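Local structure of ApeI dehydratase-like domain-containing protein (Pectobacterium atrosepticum, 3ESI) at residues V52-Y55 / A56-L60. The protein is of unknown function but probably acts as a hotdog-fold dehydratase on acyl thioester substrates. Numbering follows the deposited sequence.
Sequences VMHY and ATTVL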
loop_
_atom_site.group_PDB
_atom_site.type_symbol
_atom_site.label_atom_id
_atom_site.label_comp_id
_atom_site.label_asym_id
_atom_site.label_seq_id
_atom_site.Cartn_x
_atom_site.Cartn_y
_atom_site.Cartn_z
ATOM N N VAL A 52 7.808 -16.912 -6.643
ATOM C CA VAL A 52 8.909 -17.178 -7.569
ATOM C C VAL A 52 10.037 -17.906 -6.832
ATOM O O VAL A 52 10.548 -18.919 -7.299
ATOM C CB VAL A 52 9.460 -15.867 -8.197
ATOM C CG1 VAL A 52 10.766 -16.138 -8.901
ATOM C CG2 VAL A 52 8.457 -15.304 -9.206
ATOM N N MET A 53 10.386 -17.405 -5.654
ATOM C CA MET A 53 11.453 -18.000 -4.867
ATOM C C MET A 53 11.149 -19.410 -4.351
ATOM O O MET A 53 12.031 -20.262 -4.329
ATOM C CB MET A 53 11.825 -17.070 -3.703
ATOM C CG MET A 53 12.687 -15.857 -4.118
ATOM S SD MET A 53 14.255 -16.249 -4.997
ATOM C CE MET A 53 13.846 -15.728 -6.473
ATOM N N HIS A 54 9.915 -19.671 -3.942
ATOM C CA HIS A 54 9.564 -21.000 -3.445
ATOM C C HIS A 54 9.697 -22.071 -4.543
ATOM O O HIS A 54 10.287 -23.130 -4.324
ATOM C CB HIS A 54 8.143 -20.968 -2.873
ATOM C CG HIS A 54 7.602 -22.309 -2.488
ATOM N ND1 HIS A 54 6.867 -23.090 -3.353
ATOM C CD2 HIS A 54 7.667 -22.994 -1.323
ATOM C CE1 HIS A 54 6.500 -24.199 -2.738
ATOM N NE2 HIS A 54 6.973 -24.166 -1.505
ATOM N N TYR A 55 9.162 -21.791 -5.725
ATOM C CA TYR A 55 9.247 -22.742 -6.819
ATOM C C TYR A 55 10.652 -22.840 -7.386
ATOM O O TYR A 55 11.131 -23.934 -7.684
ATOM C CB TYR A 55 8.251 -22.375 -7.929
ATOM C CG TYR A 55 6.823 -22.633 -7.511
ATOM C CD1 TYR A 55 6.426 -23.905 -7.110
ATOM C CD2 TYR A 55 5.881 -21.606 -7.472
ATOM C CE1 TYR A 55 5.131 -24.157 -6.673
ATOM C CE2 TYR A 55 4.571 -21.845 -7.031
ATOM C CZ TYR A 55 4.209 -23.128 -6.631
ATOM O OH TYR A 55 2.939 -23.392 -6.162
ATOM N N ALA A 56 11.330 -21.708 -7.511
ATOM C CA ALA A 56 12.680 -21.717 -8.063
ATOM C C ALA A 56 13.693 -22.512 -7.235
ATOM O O ALA A 56 14.585 -23.145 -7.800
ATOM C CB ALA A 56 13.178 -20.285 -8.270
ATOM N N THR A 57 13.567 -22.501 -5.910
ATOM C CA THR A 57 14.527 -23.237 -5.089
ATOM C C THR A 57 14.106 -24.648 -4.705
ATOM O O THR A 57 14.898 -25.397 -4.141
ATOM C CB THR A 57 14.903 -22.473 -3.790
ATOM O OG1 THR A 57 13.733 -22.235 -2.998
ATOM C CG2 THR A 57 15.574 -21.159 -4.132
ATOM N N THR A 58 12.868 -25.026 -4.990
ATOM C CA THR A 58 12.454 -26.385 -4.665
ATOM C C THR A 58 12.493 -27.253 -5.923
ATOM O O THR A 58 12.485 -28.480 -5.840
ATOM C CB THR A 58 11.028 -26.426 -4.072
ATOM O OG1 THR A 58 10.112 -25.826 -4.990
ATOM C CG2 THR A 58 10.981 -25.688 -2.738
ATOM N N VAL A 59 12.568 -26.605 -7.085
ATOM C CA VAL A 59 12.574 -27.317 -8.357
ATOM C C VAL A 59 13.787 -27.080 -9.272
ATOM O O VAL A 59 14.104 -27.928 -10.101
ATOM C CB VAL A 59 11.280 -26.997 -9.157
ATOM C CG1 VAL A 59 11.276 -27.732 -10.478
ATOM C CG2 VAL A 59 10.055 -27.378 -8.343
ATOM N N LEU A 60 14.466 -25.945 -9.143
ATOM C CA LEU A 60 15.609 -25.692 -10.010
ATOM C C LEU A 60 16.944 -25.508 -9.296
ATOM O O LEU A 60 17.929 -26.152 -9.647
ATOM C CB LEU A 60 15.330 -24.483 -10.905
ATOM C CG LEU A 60 14.115 -24.608 -11.830
ATOM C CD1 LEU A 60 14.005 -23.363 -12.704
ATOM C CD2 LEU A 60 14.246 -25.857 -12.696
#
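From Val52 to Val59 the last turns of helix 45-59 carry the bonds from Ala56 N to Val52 O (2.9 Å) and from Thr57 N to Met53 O (3.1 Å), but the bonding becomes weaker and bifurcated at Thr58 N, which is shared weakly between His54 O and Tyr55 O. Two consecutive threonines turn their hydroxyls back onto this backbone. Thr57 OG1 lies between its own backbone N and carbonyl carbon (chi1 59°), which brings it to 2.9 Å from Met53 O. That carbonyl oxygen therefore accepts both the amide and the hydroxyl of Thr57, which approach from opposite faces of its plane. Thr58 repeats the rotation, and its OG1 donates to His54 O at 2.8 Å, with a C=O...O angle of 139°; this short bond supplements the weak one from its amide. The methyl CG2 of Thr58 also lies over one face of the His54 imidazole, 4.5 Å from NE2. Tyr55 O, besides its weak bond to Thr58 N, receives a weak one from Val59 N. Val52, Tyr55 and Ala56 pack onto the sheet: Val52 meets Phe99 and Tyr101, Ala56 reaches Leu97 and Leu88, and Tyr55 reaches Leu22 and Leu86. Met53 packs on Phe31 of the second subunit. Threonine hydroxyls bonded to the carbonyl four residues back are a familiar feature of helices, used here in the closing turn of the hotdog helix, which lies against its curved antiparallel sheet.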